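Local coordinates for protein lovastatin nonaketide synthase, polyketide synthase component (Aspergillus terreus, PDB 7CPX) that builds the nonaketide core of lovastatin, condensing nine malonyl-CoA units and reducing and methylating the growing chain to give dihydromonacolin L, at residues 75-80 with 99-104; 79-84 with 928-933. The protein carries 2 engineered substitutions. One frame throughout, in Å; residues are numbered along the deposited sequence.

How the contacts relate
Both contacts start from one loop of the ketosynthase, and their centres are 8 Å apart. In contact 1 residues 75-80 rest on helix 97-113; in contact 2 residues 79-84 meet a segment, 928-933, that returns from more than 800 residues further along the chain. A79 and F80 belong to both: the ring of F80 lies on the helix, while A79 meets R932. Besides these shared residues, a salt bridge of 3.0 Å joins D75 OD2 to R932 NE, and W930 CZ2 packs on E104 O at 3.4 Å. Helix, loop and returning segment thus all touch one another, remote from the predicted ketosynthase residues C181, H320 and H367.

Contact 1 of 2, residues 75-80 with 99-104; sequences DDLGAF and HRLLLE
With CG of F80 opposite the backbone N (chi1 169°) and CG of R100 beside its own N (chi1 -57°), the phenyl ring reaches from the loop to helix 97-113 and lies against the aliphatic part of the arginine. R100 CB sits over one face of the ring, 3.8 Å from its centroid, a CH-pi contact displaced toward the rim, and R100 CD follows at 3.5 Å from F80 CD2. A bend at chi3 (-75°) then turns the guanidinium off the ring toward the beta turn D76-A79, where L77 O lies near its plane, 3.6 Å from R100 NE. At that length no hydrogen bond is made; NH1 has a weak one to A92 O. E104 comes to the rim of the ring, its CG in the ring plane and OE2 beside F80 CD1. L103 CD1 meets F80 CZ at 4.0 Å. Earlier in the loop, L77 crosses L101 nearly at right angles, CD2 to CD2 at 3.6 Å. The turn is closed by A79 N to D76 O, and D76 OD1 adds an Asx turn by accepting from G78 N (3.2 Å); the same oxygen forms a salt bridge with R935. Apolar and ring contacts dominate, with a carboxylate oxygen at the ring edge and a guanidinium beside L77 O, and the salt bridge from OE1 to R19 probably offsets the charge of the buried E104.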
loop_
_atom_site.group_PDB
_atom_site.type_symbol
_atom_site.label_atom_id
_atom_site.label_comp_id
_atom_site.label_asym_id
_atom_site.label_seq_id
_atom_site.Cartn_x
_atom_site.Cartn_y
_atom_site.Cartn_z
ATOM N N ASP A 75 6.569 -30.037 16.296
ATOM C CA ASP A 75 5.175 -30.413 16.136
ATOM C C ASP A 75 4.388 -29.240 15.569
ATOM O O ASP A 75 4.723 -28.075 15.801
ATOM C CB ASP A 75 4.564 -30.850 17.475
ATOM C CG ASP A 75 3.147 -31.366 17.330
ATOM O OD1 ASP A 75 2.655 -31.453 16.185
ATOM O OD2 ASP A 75 2.521 -31.684 18.364
ATOM N N ASP A 76 3.340 -29.560 14.815
ATOM C CA ASP A 76 2.454 -28.543 14.255
ATOM C C ASP A 76 1.542 -28.040 15.364
ATOM O O ASP A 76 0.580 -28.708 15.748
ATOM C CB ASP A 76 1.648 -29.117 13.095
ATOM C CG ASP A 76 0.757 -28.082 12.436
ATOM O OD1 ASP A 76 0.836 -26.895 12.817
ATOM O OD2 ASP A 76 -0.025 -28.455 11.537
ATOM N N LEU A 77 1.843 -26.851 15.890
ATOM C CA LEU A 77 1.081 -26.328 17.015
ATOM C C LEU A 77 -0.369 -26.051 16.650
ATOM O O LEU A 77 -1.230 -26.068 17.536
ATOM C CB LEU A 77 1.738 -25.055 17.545
ATOM C CG LEU A 77 3.209 -25.175 17.950
ATOM C CD1 LEU A 77 3.533 -24.145 19.008
ATOM C CD2 LEU A 77 3.553 -26.565 18.455
ATOM N N GLY A 78 -0.660 -25.798 15.373
ATOM C CA GLY A 78 -2.043 -25.687 14.954
ATOM C C GLY A 78 -2.788 -27.000 14.970
ATOM O O GLY A 78 -4.018 -27.002 15.079
ATOM N N ALA A 79 -2.070 -28.116 14.870
ATOM C CA ALA A 79 -2.684 -29.435 14.968
ATOM C C ALA A 79 -3.065 -29.690 16.419
ATOM O O ALA A 79 -2.202 -29.977 17.255
ATOM C CB ALA A 79 -1.726 -30.503 14.451
ATOM N N PHE A 80 -4.354 -29.583 16.719
ATOM C CA PHE A 80 -4.848 -29.647 18.084
ATOM C C PHE A 80 -6.141 -30.443 18.116
ATOM O O PHE A 80 -6.971 -30.329 17.210
ATOM C CB PHE A 80 -5.068 -28.238 18.639
ATOM C CG PHE A 80 -5.813 -28.199 19.941
ATOM C CD1 PHE A 80 -5.251 -28.707 21.096
ATOM C CD2 PHE A 80 -7.066 -27.621 20.011
ATOM C CE1 PHE A 80 -5.934 -28.653 22.292
ATOM C CE2 PHE A 80 -7.752 -27.563 21.201
ATOM C CZ PHE A 80 -7.187 -28.078 22.345
ATOM N N HIS A 99 -2.207 -21.841 24.746
ATOM C CA HIS A 99 -3.325 -22.412 25.491
ATOM C C HIS A 99 -3.608 -23.843 25.053
ATOM O O HIS A 99 -3.892 -24.710 25.887
ATOM C CB HIS A 99 -4.573 -21.550 25.312
ATOM C CG HIS A 99 -4.359 -20.102 25.618
ATOM N ND1 HIS A 99 -5.319 -19.143 25.380
ATOM C CD2 HIS A 99 -3.293 -19.447 26.135
ATOM C CE1 HIS A 99 -4.855 -17.960 25.742
ATOM N NE2 HIS A 99 -3.628 -18.118 26.202
ATOM N N ARG A 100 -3.550 -24.108 23.747
ATOM C CA ARG A 100 -3.832 -25.449 23.251
ATOM C C ARG A 100 -2.798 -26.445 23.761
ATOM O O ARG A 100 -3.142 -27.519 24.278
ATOM C CB ARG A 100 -3.868 -25.434 21.723
ATOM C CG ARG A 100 -4.878 -24.453 21.147
ATOM C CD ARG A 100 -5.183 -24.729 19.686
ATOM N NE ARG A 100 -4.118 -24.319 18.780
ATOM C CZ ARG A 100 -4.112 -23.187 18.088
ATOM N NH1 ARG A 100 -5.080 -22.295 18.209
ATOM N NH2 ARG A 100 -3.112 -22.949 17.249
ATOM N N LEU A 101 -1.517 -26.099 23.633
ATOM C CA LEU A 101 -0.473 -26.979 24.138
ATOM C C LEU A 101 -0.511 -27.073 25.653
ATOM O O LEU A 101 -0.137 -28.105 26.212
ATOM C CB LEU A 101 0.898 -26.503 23.668
ATOM C CG LEU A 101 1.337 -27.081 22.322
ATOM C CD1 LEU A 101 0.402 -26.636 21.210
ATOM C CD2 LEU A 101 2.767 -26.687 22.015
ATOM N N LEU A 102 -0.962 -26.021 26.338
ATOM C CA LEU A 102 -1.128 -26.104 27.782
ATOM C C LEU A 102 -2.210 -27.106 28.146
ATOM O O LEU A 102 -2.037 -27.900 29.071
ATOM C CB LEU A 102 -1.461 -24.727 28.351
ATOM C CG LEU A 102 -0.262 -23.811 28.581
ATOM C CD1 LEU A 102 -0.720 -22.382 28.782
ATOM C CD2 LEU A 102 0.536 -24.282 29.778
ATOM N N LEU A 103 -3.331 -27.087 27.428
ATOM C CA LEU A 103 -4.369 -28.083 27.662
ATOM C C LEU A 103 -3.822 -29.485 27.438
ATOM O O LEU A 103 -4.016 -30.387 28.266
ATOM C CB LEU A 103 -5.560 -27.821 26.742
ATOM C CG LEU A 103 -6.461 -26.644 27.105
ATOM C CD1 LEU A 103 -7.395 -26.325 25.959
ATOM C CD2 LEU A 103 -7.257 -26.961 28.351
ATOM N N GLU A 104 -3.120 -29.682 26.321
ATOM C CA GLU A 104 -2.585 -31.006 26.018
ATOM C C GLU A 104 -1.595 -31.459 27.085
ATOM O O GLU A 104 -1.657 -32.599 27.559
ATOM C CB GLU A 104 -1.932 -31.001 24.638
ATOM C CG GLU A 104 -2.918 -30.801 23.499
ATOM C CD GLU A 104 -2.246 -30.740 22.142
ATOM O OE1 GLU A 104 -1.016 -30.535 22.095
ATOM O OE2 GLU A 104 -2.948 -30.899 21.123
#

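Contact 2 of 2, residues 79-84 with 928-933; sequences AFDAAF and YPWDRS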
loop_
_atom_site.group_PDB
_atom_site.type_symbol
_atom_site.label_atom_id
_atom_site.label_comp_id
_atom_site.label_asym_id
_atom_site.label_seq_id
_atom_site.Cartn_x
_atom_site.Cartn_y
_atom_site.Cartn_z
ATOM N N ALA A 79 -2.070 -28.116 14.870
ATOM C CA ALA A 79 -2.684 -29.435 14.968
ATOM C C ALA A 79 -3.065 -29.690 16.419
ATOM O O ALA A 79 -2.202 -29.977 17.255
ATOM C CB ALA A 79 -1.726 -30.503 14.451
ATOM N N PHE A 80 -4.354 -29.583 16.719
ATOM C CA PHE A 80 -4.848 -29.647 18.084
ATOM C C PHE A 80 -6.141 -30.443 18.116
ATOM O O PHE A 80 -6.971 -30.329 17.210
ATOM C CB PHE A 80 -5.068 -28.238 18.639
ATOM C CG PHE A 80 -5.813 -28.199 19.941
ATOM C CD1 PHE A 80 -5.251 -28.707 21.096
ATOM C CD2 PHE A 80 -7.066 -27.621 20.011
ATOM C CE1 PHE A 80 -5.934 -28.653 22.292
ATOM C CE2 PHE A 80 -7.752 -27.563 21.201
ATOM C CZ PHE A 80 -7.187 -28.078 22.345
ATOM N N ASP A 81 -6.305 -31.251 19.161
ATOM C CA ASP A 81 -7.495 -32.088 19.308
ATOM C C ASP A 81 -8.609 -31.264 19.953
ATOM O O ASP A 81 -8.963 -31.421 21.123
ATOM C CB ASP A 81 -7.170 -33.336 20.119
ATOM C CG ASP A 81 -8.162 -34.455 19.883
ATOM O OD1 ASP A 81 -9.347 -34.155 19.625
ATOM O OD2 ASP A 81 -7.759 -35.634 19.955
ATOM N N ALA A 82 -9.162 -30.357 19.147
ATOM C CA ALA A 82 -10.233 -29.493 19.630
ATOM C C ALA A 82 -11.446 -30.308 20.052
ATOM O O ALA A 82 -12.104 -29.989 21.049
ATOM C CB ALA A 82 -10.611 -28.482 18.550
ATOM N N ALA A 83 -11.760 -31.368 19.304
ATOM C CA ALA A 83 -12.880 -32.224 19.672
ATOM C C ALA A 83 -12.668 -32.837 21.049
ATOM O O ALA A 83 -13.626 -33.015 21.813
ATOM C CB ALA A 83 -13.068 -33.319 18.622
ATOM N N PHE A 84 -11.420 -33.165 21.385
ATOM C CA PHE A 84 -11.136 -33.753 22.690
ATOM C C PHE A 84 -11.518 -32.802 23.814
ATOM O O PHE A 84 -12.100 -33.221 24.822
ATOM C CB PHE A 84 -9.655 -34.122 22.783
ATOM C CG PHE A 84 -9.249 -34.691 24.113
ATOM C CD1 PHE A 84 -8.961 -33.861 25.180
ATOM C CD2 PHE A 84 -9.139 -36.059 24.290
ATOM C CE1 PHE A 84 -8.587 -34.381 26.399
ATOM C CE2 PHE A 84 -8.763 -36.585 25.507
ATOM C CZ PHE A 84 -8.485 -35.744 26.563
ATOM N N TYR A 928 -1.670 -39.587 25.413
ATOM C CA TYR A 928 -2.884 -39.619 24.615
ATOM C C TYR A 928 -2.559 -39.251 23.169
ATOM O O TYR A 928 -1.890 -38.237 22.928
ATOM C CB TYR A 928 -3.927 -38.661 25.183
ATOM C CG TYR A 928 -5.226 -38.658 24.412
ATOM C CD1 TYR A 928 -6.249 -39.534 24.736
ATOM C CD2 TYR A 928 -5.428 -37.782 23.357
ATOM C CE1 TYR A 928 -7.435 -39.537 24.035
ATOM C CE2 TYR A 928 -6.611 -37.778 22.649
ATOM C CZ TYR A 928 -7.611 -38.657 22.991
ATOM O OH TYR A 928 -8.793 -38.652 22.285
ATOM N N PRO A 929 -3.006 -40.038 22.188
ATOM C CA PRO A 929 -2.725 -39.705 20.787
ATOM C C PRO A 929 -3.618 -38.593 20.273
ATOM O O PRO A 929 -4.671 -38.851 19.679
ATOM C CB PRO A 929 -2.992 -41.025 20.061
ATOM C CG PRO A 929 -4.048 -41.668 20.875
ATOM C CD PRO A 929 -3.757 -41.297 22.305
ATOM N N TRP A 930 -3.208 -37.351 20.507
ATOM C CA TRP A 930 -4.021 -36.212 20.109
ATOM C C TRP A 930 -4.306 -36.266 18.615
ATOM O O TRP A 930 -3.435 -36.604 17.810
ATOM C CB TRP A 930 -3.312 -34.914 20.481
ATOM C CG TRP A 930 -2.887 -34.893 21.911
ATOM C CD1 TRP A 930 -1.636 -35.114 22.394
ATOM C CD2 TRP A 930 -3.721 -34.663 23.049
ATOM N NE1 TRP A 930 -1.631 -35.024 23.763
ATOM C CE2 TRP A 930 -2.903 -34.748 24.191
ATOM C CE3 TRP A 930 -5.080 -34.386 23.213
ATOM C CZ2 TRP A 930 -3.398 -34.567 25.477
ATOM C CZ3 TRP A 930 -5.568 -34.208 24.490
ATOM C CH2 TRP A 930 -4.731 -34.298 25.605
ATOM N N ASP A 931 -5.546 -35.934 18.252
ATOM C CA ASP A 931 -6.009 -36.150 16.885
ATOM C C ASP A 931 -5.080 -35.489 15.874
ATOM O O ASP A 931 -4.607 -36.135 14.932
ATOM C CB ASP A 931 -7.434 -35.617 16.739
ATOM C CG ASP A 931 -8.017 -35.881 15.369
ATOM O OD1 ASP A 931 -8.187 -37.064 15.011
ATOM O OD2 ASP A 931 -8.314 -34.902 14.652
ATOM N N ARG A 932 -4.808 -34.200 16.052
ATOM C CA ARG A 932 -3.892 -33.437 15.208
ATOM C C ARG A 932 -4.290 -33.447 13.736
ATOM O O ARG A 932 -3.510 -33.000 12.887
ATOM C CB ARG A 932 -2.453 -33.948 15.351
ATOM C CG ARG A 932 -1.830 -33.675 16.709
ATOM C CD ARG A 932 -0.325 -33.884 16.677
ATOM N NE ARG A 932 0.300 -33.601 17.965
ATOM C CZ ARG A 932 0.531 -34.505 18.909
ATOM N NH1 ARG A 932 0.194 -35.774 18.752
ATOM N NH2 ARG A 932 1.117 -34.124 20.040
ATOM N N SER A 933 -5.485 -33.943 13.405
ATOM C CA SER A 933 -5.876 -34.040 12.003
ATOM C C SER A 933 -6.046 -32.662 11.377
ATOM O O SER A 933 -5.607 -32.430 10.244
ATOM C CB SER A 933 -7.166 -34.846 11.873
ATOM O OG SER A 933 -7.006 -36.150 12.404
#
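D81 divides its carboxylate between the two sides of the contact: OD2 accepts the backbone N-H of D931 at 2.8 Å, with an angle of 150° at the hydrogen, and OD1 takes F84 N of its own loop at 2.9 Å, an Asx motif. The two N-H groups meet the carboxylate from opposite faces, each well out of its plane. The segment 928-933 is consistent with the linker that, in fatty acid and polyketide synthases, runs from the acyltransferase back over the ketosynthase, and D81 ties the backbone of this segment to the ketosynthase loop.

Next to this bond F84, Y928 and W930 form an aromatic cluster. The side chain of F84 is turned opposite its backbone N, which brings the ring against both Y928 and W930. Its edge is directed at the face of Y928, centroids 4.5 Å apart and planes at 59°, while its own face receives the edge of W930, whose CZ3 stands over the ring centre; these centroids are 4.8 Å apart and the planes meet at 76°. Y928 CD2 in turn lies over a face of the W930 ring, so the three rings are in mutual contact. The ring of Y928 is flanked on its opposite face by P929 CD, and D81 OD2 lies at its edge, in plane, 3.6 Å from CE2. The polar ends of residues 928-931 reach past the cluster, Y928 OH to K480 N and W930 NE1 to E108, whereas D931 holds R483 in a salt bridge. E108 belongs to helix 97-113 and R483 to helix 482-498, with K480 just ahead of the latter.

At the other end of the segment R932 passes alongside the loop, its CB 3.6 Å from A79 CB, and the same methyl carbon lies 3.4 Å from R932 O.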